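PDB 2IF6: hypothetical protein yiiX from Escherichia coli, which is of unproven function but belongs to a family of permuted papain-like amidases and is therefore probably a hydrolase, perhaps one that binds lipids. Local coordinates for residues Arg127-Leu139 with Pro157-Ala171. Residues are numbered along the deposited sequence; the frame is centred on the assembly and turned at random.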
ATOM      1  N   ARG A 127       6.694 -10.172  -7.863  1.00 22.67           N
ATOM      2  CA  ARG A 127       6.467  -8.766  -8.166  1.00 22.64           C
ATOM      3  C   ARG A 127       4.957  -8.539  -8.214  1.00 21.09           C
ATOM      4  O   ARG A 127       4.267  -8.937  -9.171  1.00 20.10           O
ATOM      5  CB  ARG A 127       7.136  -8.388  -9.489  1.00 22.41           C
ATOM      6  CG  ARG A 127       8.686  -8.526  -9.468  1.00 24.48           C
ATOM      7  CD  ARG A 127       9.301  -8.286 -10.866  1.00 26.47           C
ATOM      8  NE  ARG A 127       9.005  -6.945 -11.382  1.00 33.65           N
ATOM      9  CZ  ARG A 127       9.816  -5.889 -11.272  1.00 36.79           C
ATOM     10  NH1 ARG A 127      11.004  -6.003 -10.683  1.00 38.32           N
ATOM     11  NH2 ARG A 127       9.435  -4.709 -11.767  1.00 39.26           N
ATOM     12  N   VAL A 128       4.434  -7.951  -7.150  1.00 19.52           N
ATOM     13  CA  VAL A 128       2.997  -7.783  -6.999  1.00 19.22           C
ATOM     14  C   VAL A 128       2.632  -6.361  -7.414  1.00 19.05           C
ATOM     15  O   VAL A 128       2.361  -5.510  -6.578  1.00 19.23           O
ATOM     16  CB  VAL A 128       2.523  -8.113  -5.556  1.00 19.29           C
ATOM     17  CG1 VAL A 128       1.002  -8.010  -5.437  1.00 19.87           C
ATOM     18  CG2 VAL A 128       2.921  -9.577  -5.184  1.00 19.60           C
ATOM     19  N   GLY A 129       2.638  -6.118  -8.720  1.00 19.50           N
ATOM     20  CA  GLY A 129       2.401  -4.778  -9.234  1.00 19.78           C
ATOM     21  C   GLY A 129       3.478  -4.235 -10.141  1.00 20.17           C
ATOM     22  O   GLY A 129       4.690  -4.503  -9.957  1.00 20.04           O
ATOM     23  N   GLU A 130       3.029  -3.472 -11.139  1.00 20.61           N
ATOM     24  CA  GLU A 130       3.915  -2.897 -12.132  1.00 22.35           C
ATOM     25  C   GLU A 130       4.495  -1.593 -11.558  1.00 22.67           C
ATOM     26  O   GLU A 130       3.802  -0.835 -10.860  1.00 22.24           O
ATOM     27  CB  GLU A 130       3.165  -2.630 -13.444  1.00 22.65           C
ATOM     28  CG  GLU A 130       2.588  -3.891 -14.144  1.00 27.71           C
ATOM     29  CD  GLU A 130       3.659  -4.962 -14.427  1.00 33.10           C
ATOM     30  OE1 GLU A 130       4.554  -4.743 -15.284  1.00 33.64           O
ATOM     31  OE2 GLU A 130       3.613  -6.021 -13.766  1.00 36.36           O
ATOM     32  N   GLN A 131       5.773  -1.364 -11.817  1.00 23.61           N
ATOM     33  CA  GLN A 131       6.411  -0.112 -11.449  1.00 23.78           C
ATOM     34  C   GLN A 131       6.320   0.797 -12.652  1.00 23.26           C
ATOM     35  O   GLN A 131       6.360   0.321 -13.794  1.00 21.88           O
ATOM     36  CB  GLN A 131       7.889  -0.333 -11.155  1.00 24.18           C
ATOM     37  CG  GLN A 131       8.240  -1.209  -9.968  1.00 26.65           C
ATOM     38  CD  GLN A 131       9.747  -1.488  -9.862  1.00 27.73           C
ATOM     39  OE1 GLN A 131      10.526  -1.174 -10.770  1.00 36.03           O
ATOM     40  NE2 GLN A 131      10.162  -2.071  -8.750  1.00 32.26           N
ATOM     41  N   GLN A 132       6.204   2.095 -12.413  1.00 22.75           N
ATOM     42  CA  GLN A 132       6.367   3.061 -13.493  1.00 22.35           C
ATOM     43  C   GLN A 132       6.978   4.360 -12.936  1.00 22.04           C
ATOM     44  O   GLN A 132       7.196   4.482 -11.727  1.00 20.45           O
ATOM     45  CB  GLN A 132       5.061   3.300 -14.267  1.00 22.83           C
ATOM     46  CG  GLN A 132       4.016   4.093 -13.539  1.00 21.88           C
ATOM     47  CD  GLN A 132       2.751   4.415 -14.372  1.00 24.66           C
ATOM     48  OE1 GLN A 132       2.424   3.745 -15.363  1.00 28.77           O
ATOM     49  NE2 GLN A 132       2.050   5.463 -13.966  1.00 23.99           N
ATOM     50  N   LYS A 133       7.310   5.288 -13.821  1.00 20.82           N
ATOM     51  CA  LYS A 133       7.957   6.544 -13.364  1.00 20.12           C
ATOM     52  C   LYS A 133       6.909   7.518 -12.877  1.00 19.62           C
ATOM     53  O   LYS A 133       5.774   7.502 -13.343  1.00 19.90           O
ATOM     54  CB  LYS A 133       8.774   7.161 -14.494  1.00 18.08           C
ATOM     55  CG  LYS A 133      10.110   6.484 -14.736  1.00 20.24           C
ATOM     56  CD  LYS A 133      10.738   7.027 -15.995  1.00 25.82           C
ATOM     57  CE  LYS A 133      12.146   6.507 -16.113  1.00 30.44           C
ATOM     58  NZ  LYS A 133      12.802   6.960 -17.359  1.00 35.28           N
ATOM     59  N   LEU A 134       7.291   8.388 -11.941  1.00 20.36           N
ATOM     60  CA  LEU A 134       6.358   9.386 -11.433  1.00 21.18           C
ATOM     61  C   LEU A 134       5.702  10.193 -12.557  1.00 20.67           C
ATOM     62  O   LEU A 134       4.507  10.463 -12.507  1.00 20.19           O
ATOM     63  CB  LEU A 134       7.034  10.327 -10.418  1.00 21.08           C
ATOM     64  CG  LEU A 134       6.135  11.469  -9.924  1.00 22.70           C
ATOM     65  CD1 LEU A 134       5.060  10.885  -9.028  1.00 23.42           C
ATOM     66  CD2 LEU A 134       6.958  12.544  -9.211  1.00 22.56           C
ATOM     67  N   LYS A 135       6.484  10.565 -13.570  1.00 21.14           N
ATOM     68  CA  LYS A 135       5.945  11.368 -14.680  1.00 21.18           C
ATOM     69  C   LYS A 135       4.879  10.649 -15.506  1.00 21.52           C
ATOM     70  O   LYS A 135       4.143  11.301 -16.244  1.00 21.56           O
ATOM     71  CB  LYS A 135       7.075  11.865 -15.602  1.00 20.63           C
ATOM     72  CG  LYS A 135       7.758  10.793 -16.394  1.00 23.26           C
ATOM     73  CD  LYS A 135       9.040  11.338 -17.052  1.00 26.45           C
ATOM     74  CE  LYS A 135       9.596  10.341 -18.003  1.00 28.68           C
ATOM     75  NZ  LYS A 135      10.891  10.780 -18.628  1.00 34.24           N
ATOM     76  N   GLU A 136       4.809   9.321 -15.384  1.00 21.49           N
ATOM     77  CA  GLU A 136       3.852   8.488 -16.145  1.00 21.74           C
ATOM     78  C   GLU A 136       2.452   8.409 -15.511  1.00 22.07           C
ATOM     79  O   GLU A 136       1.471   7.930 -16.130  1.00 22.48           O
ATOM     80  CB  GLU A 136       4.499   7.106 -16.438  1.00 22.17           C
ATOM     81  CG  GLU A 136       5.681   7.303 -17.382  1.00 24.46           C
ATOM     82  CD  GLU A 136       6.650   6.132 -17.478  1.00 29.31           C
ATOM     83  OE1 GLU A 136       7.478   6.149 -18.431  1.00 31.48           O
ATOM     84  OE2 GLU A 136       6.587   5.205 -16.632  1.00 30.08           O
ATOM     85  N   PHE A 137       2.336   8.921 -14.293  1.00 21.89           N
ATOM     86  CA  PHE A 137       1.027   9.038 -13.664  1.00 22.01           C
ATOM     87  C   PHE A 137       0.300  10.184 -14.317  1.00 23.31           C
ATOM     88  O   PHE A 137       0.865  10.831 -15.222  1.00 23.51           O
ATOM     89  CB  PHE A 137       1.170   9.137 -12.140  1.00 21.71           C
ATOM     90  CG  PHE A 137       1.629   7.844 -11.523  1.00 22.44           C
ATOM     91  CD1 PHE A 137       0.715   6.861 -11.183  1.00 23.60           C
ATOM     92  CD2 PHE A 137       2.984   7.576 -11.360  1.00 24.77           C
ATOM     93  CE1 PHE A 137       1.144   5.638 -10.633  1.00 26.40           C
ATOM     94  CE2 PHE A 137       3.419   6.358 -10.814  1.00 25.21           C
ATOM     95  CZ  PHE A 137       2.509   5.396 -10.451  1.00 23.52           C
ATOM     96  N   ASP A 138      -0.945  10.408 -13.907  1.00 23.56           N
ATOM     97  CA  ASP A 138      -1.758  11.478 -14.462  1.00 25.69           C
ATOM     98  C   ASP A 138      -1.613  12.706 -13.573  1.00 25.95           C
ATOM     99  O   ASP A 138      -2.191  12.775 -12.492  1.00 24.42           O
ATOM    100  CB  ASP A 138      -3.212  11.045 -14.565  1.00 25.92           C
ATOM    101  CG  ASP A 138      -4.094  12.075 -15.286  1.00 29.30           C
ATOM    102  OD1 ASP A 138      -3.617  13.201 -15.619  1.00 30.73           O
ATOM    103  OD2 ASP A 138      -5.276  11.751 -15.515  1.00 31.21           O
ATOM    104  N   LEU A 139      -0.833  13.666 -14.046  1.00 26.98           N
ATOM    105  CA  LEU A 139      -0.455  14.837 -13.252  1.00 28.23           C
ATOM    106  C   LEU A 139      -1.118  16.090 -13.811  1.00 29.82           C
ATOM    107  O   LEU A 139      -0.828  17.214 -13.384  1.00 30.40           O
ATOM    108  CB  LEU A 139       1.075  14.987 -13.205  1.00 27.86           C
ATOM    109  CG  LEU A 139       1.897  13.780 -12.730  1.00 28.54           C
ATOM    110  CD1 LEU A 139       3.357  14.146 -12.644  1.00 29.47           C
ATOM    111  CD2 LEU A 139       1.435  13.199 -11.377  1.00 24.90           C
ATOM    112  N   PRO A 157      10.493  14.837  -8.527  1.00 24.63           N
ATOM    113  CA  PRO A 157      11.315  13.717  -9.024  1.00 24.40           C
ATOM    114  C   PRO A 157      10.567  12.905 -10.098  1.00 24.62           C
ATOM    115  O   PRO A 157      10.126  11.768  -9.849  1.00 24.72           O
ATOM    116  CB  PRO A 157      11.561  12.879  -7.780  1.00 23.46           C
ATOM    117  CG  PRO A 157      10.401  13.162  -6.885  1.00 25.04           C
ATOM    118  CD  PRO A 157       9.816  14.511  -7.263  1.00 24.31           C
ATOM    119  N   LEU A 158      10.488  13.486 -11.289  1.00 24.62           N
ATOM    120  CA  LEU A 158       9.737  12.935 -12.417  1.00 23.77           C
ATOM    121  C   LEU A 158      10.187  11.565 -12.874  1.00 23.34           C
ATOM    122  O   LEU A 158       9.361  10.814 -13.392  1.00 23.37           O
ATOM    123  CB  LEU A 158       9.765  13.903 -13.596  1.00 23.92           C
ATOM    124  CG  LEU A 158       8.939  15.196 -13.435  1.00 25.19           C
ATOM    125  CD1 LEU A 158       9.059  16.103 -14.660  1.00 29.79           C
ATOM    126  CD2 LEU A 158       7.482  14.901 -13.157  1.00 27.23           C
ATOM    127  N   GLU A 159      11.470  11.244 -12.698  1.00 22.45           N
ATOM    128  CA  GLU A 159      12.028   9.972 -13.163  1.00 23.25           C
ATOM    129  C   GLU A 159      12.029   8.879 -12.106  1.00 23.26           C
ATOM    130  O   GLU A 159      12.459   7.758 -12.389  1.00 23.53           O
ATOM    131  CB  GLU A 159      13.447  10.146 -13.688  1.00 24.33           C
ATOM    132  CG  GLU A 159      13.607  11.299 -14.670  1.00 27.43           C
ATOM    133  CD  GLU A 159      12.940  11.032 -16.020  1.00 33.89           C
ATOM    134  OE1 GLU A 159      12.849   9.847 -16.450  1.00 35.41           O
ATOM    135  OE2 GLU A 159      12.518  12.025 -16.667  1.00 36.97           O
ATOM    136  N   GLU A 160      11.549   9.193 -10.907  1.00 22.35           N
ATOM    137  CA  GLU A 160      11.543   8.217  -9.819  1.00 22.32           C
ATOM    138  C   GLU A 160      10.656   7.008 -10.180  1.00 21.82           C
ATOM    139  O   GLU A 160       9.530   7.178 -10.634  1.00 21.05           O
ATOM    140  CB  GLU A 160      11.026   8.855  -8.525  1.00 21.62           C
ATOM    141  CG  GLU A 160      11.270   7.982  -7.279  1.00 23.54           C
ATOM    142  CD  GLU A 160      12.723   8.024  -6.810  1.00 27.69           C
ATOM    143  OE1 GLU A 160      13.316   9.126  -6.861  1.00 30.10           O
ATOM    144  OE2 GLU A 160      13.292   6.973  -6.387  1.00 27.81           O
ATOM    145  N   THR A 161      11.188   5.806  -9.970  1.00 22.13           N
ATOM    146  CA  THR A 161      10.403   4.562 -10.022  1.00 22.28           C
ATOM    147  C   THR A 161       9.395   4.529  -8.873  1.00 21.53           C
ATOM    148  O   THR A 161       9.808   4.564  -7.707  1.00 22.78           O
ATOM    149  CB  THR A 161      11.363   3.367  -9.808  1.00 22.76           C
ATOM    150  OG1 THR A 161      12.296   3.319 -10.896  1.00 24.83           O
ATOM    151  CG2 THR A 161      10.591   2.012  -9.714  1.00 24.62           C
ATOM    152  N   VAL A 162       8.094   4.435  -9.178  1.00 19.90           N
ATOM    153  CA  VAL A 162       7.061   4.392  -8.138  1.00 20.04           C
ATOM    154  C   VAL A 162       6.140   3.173  -8.275  1.00 20.20           C
ATOM    155  O   VAL A 162       5.913   2.690  -9.396  1.00 20.68           O
ATOM    156  CB  VAL A 162       6.172   5.657  -8.217  1.00 20.35           C
ATOM    157  CG1 VAL A 162       4.971   5.533  -7.276  1.00 22.50           C
ATOM    158  CG2 VAL A 162       6.988   6.911  -7.861  1.00 19.08           C
ATOM    159  N   VAL A 163       5.585   2.710  -7.150  1.00 18.89           N
ATOM    160  CA  VAL A 163       4.526   1.675  -7.190  1.00 18.36           C
ATOM    161  C   VAL A 163       3.315   2.236  -6.467  1.00 17.13           C
ATOM    162  O   VAL A 163       3.407   2.569  -5.282  1.00 16.66           O
ATOM    163  CB  VAL A 163       4.957   0.365  -6.484  1.00 17.57           C
ATOM    164  CG1 VAL A 163       3.776  -0.638  -6.431  1.00 18.97           C
ATOM    165  CG2 VAL A 163       6.109  -0.248  -7.221  1.00 21.06           C
ATOM    166  N   SER A 164       2.182   2.329  -7.144  1.00 16.68           N
ATOM    167  CA  SER A 164       0.980   2.869  -6.491  1.00 15.72           C
ATOM    168  C   SER A 164       0.153   1.770  -5.776  1.00 15.91           C
ATOM    169  O   SER A 164       0.358   0.563  -6.022  1.00 16.10           O
ATOM    170  CB  SER A 164       0.124   3.592  -7.514  1.00 15.83           C
ATOM    171  OG  SER A 164      -0.394   2.670  -8.465  1.00 13.02           O
ATOM    172  N   PRO A 165      -0.775   2.179  -4.891  1.00 15.26           N
ATOM    173  CA  PRO A 165      -1.722   1.202  -4.370  1.00 14.96           C
ATOM    174  C   PRO A 165      -2.521   0.548  -5.497  1.00 15.43           C
ATOM    175  O   PRO A 165      -2.685  -0.671  -5.471  1.00 13.89           O
ATOM    176  CB  PRO A 165      -2.634   2.030  -3.455  1.00 14.27           C
ATOM    177  CG  PRO A 165      -1.766   3.188  -3.057  1.00 15.55           C
ATOM    178  CD  PRO A 165      -0.941   3.508  -4.266  1.00 14.24           C
ATOM    179  N   GLN A 166      -3.017   1.324  -6.473  1.00 15.90           N
ATOM    180  CA  GLN A 166      -3.746   0.702  -7.604  1.00 15.84           C
ATOM    181  C   GLN A 166      -2.880  -0.338  -8.335  1.00 15.69           C
ATOM    182  O   GLN A 166      -3.378  -1.404  -8.740  1.00 17.79           O
ATOM    183  CB  GLN A 166      -4.257   1.771  -8.601  1.00 16.40           C
ATOM    184  CG  GLN A 166      -5.245   1.228  -9.673  1.00 16.95           C
ATOM    185  CD  GLN A 166      -6.528   0.597  -9.095  1.00 20.98           C
ATOM    186  OE1 GLN A 166      -7.209   1.197  -8.279  1.00 21.57           O
ATOM    187  NE2 GLN A 166      -6.859  -0.622  -9.547  1.00 21.48           N
ATOM    188  N   ALA A 167      -1.598  -0.034  -8.519  1.00 14.15           N
ATOM    189  CA  ALA A 167      -0.697  -0.984  -9.176  1.00 14.39           C
ATOM    190  C   ALA A 167      -0.632  -2.314  -8.428  1.00 14.00           C
ATOM    191  O   ALA A 167      -0.716  -3.352  -9.064  1.00 14.15           O
ATOM    192  CB  ALA A 167       0.654  -0.421  -9.379  1.00 15.06           C
ATOM    193  N   VAL A 168      -0.537  -2.289  -7.094  1.00 13.26           N
ATOM    194  CA  VAL A 168      -0.507  -3.546  -6.325  1.00 13.44           C
ATOM    195  C   VAL A 168      -1.836  -4.251  -6.465  1.00 13.61           C
ATOM    196  O   VAL A 168      -1.905  -5.455  -6.698  1.00 14.79           O
ATOM    197  CB  VAL A 168      -0.237  -3.310  -4.831  1.00 13.12           C
ATOM    198  CG1 VAL A 168      -0.252  -4.662  -4.057  1.00 13.33           C
ATOM    199  CG2 VAL A 168       1.087  -2.553  -4.669  1.00 13.75           C
ATOM    200  N   PHE A 169      -2.922  -3.485  -6.371  1.00 14.43           N
ATOM    201  CA  PHE A 169      -4.232  -4.101  -6.472  1.00 14.83           C
ATOM    202  C   PHE A 169      -4.389  -4.917  -7.739  1.00 14.22           C
ATOM    203  O   PHE A 169      -4.966  -6.004  -7.706  1.00 15.30           O
ATOM    204  CB  PHE A 169      -5.334  -3.024  -6.452  1.00 14.95           C
ATOM    205  CG  PHE A 169      -6.724  -3.591  -6.424  1.00 16.70           C
ATOM    206  CD1 PHE A 169      -7.375  -3.792  -5.194  1.00 15.57           C
ATOM    207  CD2 PHE A 169      -7.392  -3.929  -7.605  1.00 17.89           C
ATOM    208  CE1 PHE A 169      -8.633  -4.329  -5.138  1.00 16.22           C
ATOM    209  CE2 PHE A 169      -8.682  -4.475  -7.553  1.00 18.51           C
ATOM    210  CZ  PHE A 169      -9.304  -4.676  -6.327  1.00 17.76           C
ATOM    211  N   ASP A 170      -3.911  -4.377  -8.856  1.00 15.16           N
ATOM    212  CA  ASP A 170      -4.098  -4.951 -10.190  1.00 16.07           C
ATOM    213  C   ASP A 170      -3.043  -5.995 -10.540  1.00 16.91           C
ATOM    214  O   ASP A 170      -2.972  -6.456 -11.702  1.00 17.31           O
ATOM    215  CB  ASP A 170      -4.002  -3.832 -11.216  1.00 15.57           C
ATOM    216  CG  ASP A 170      -5.253  -2.977 -11.271  1.00 19.94           C
ATOM    217  OD1 ASP A 170      -6.350  -3.454 -10.887  1.00 24.00           O
ATOM    218  OD2 ASP A 170      -5.112  -1.843 -11.743  1.00 24.33           O
ATOM    219  N   ALA A 171      -2.214  -6.348  -9.566  1.00 16.09           N
ATOM    220  CA  ALA A 171      -1.228  -7.411  -9.758  1.00 16.15           C
ATOM    221  C   ALA A 171      -1.927  -8.712 -10.228  1.00 16.54           C
ATOM    222  O   ALA A 171      -3.030  -9.026  -9.751  1.00 17.49           O
ATOM    223  CB  ALA A 171      -0.457  -7.634  -8.489  1.00 15.12           C
TER
HETATM  224  O   HOH W   1       3.233   1.646 -10.118  1.00 16.27           O
HETATM  225  O   HOH W   2       0.212  -3.430 -11.488  1.00 20.18           O
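E159 gathers two lysines: its OE1 lies 3.0 Å from K133 NZ and its OE2 2.8 Å from K135 NZ, the latter on the syn lone pair. Its chain is bent at chi2 (-70°), folding the carboxylate toward K133, from the short strand, and K135, from the 3-10 turn after it, whose long chains extend to it. Q132 and V162 form an antiparallel hydrogen-bonded pair, V162 N giving a nearly straight bond (172°) to Q132 O at 2.7 Å. Beyond the strands, L134 N and K135 N bond to the carbonyls of E160 and L158, within a type I turn; L134 CD2 packs on P157 CD (4.0 Å).

V162 and Q132 point to one face of the small sheet, K133 and T161 to the other. With F137 CG anti to its carbonyl carbon (chi1 -70°), the ring meets V162 CB (3.8 Å from CE2) and S164 CB obliquely; within its own segment, Q132 NE2 lies over the ring centre, 3.2 Å above its plane. G129, lacking a side chain, lets its CA pass 3.4 Å from A167 O; a water joins E130 N to that carbonyl. V128 packs against V168 and A171, its buried O receiving only a CA-H...O contact from V168. Charge pairing thus holds one end, backbone bonds continue through the middle, and apolar packing, with V128 and V168 both on I10 of strand 10-13, ties the other to the main sheet.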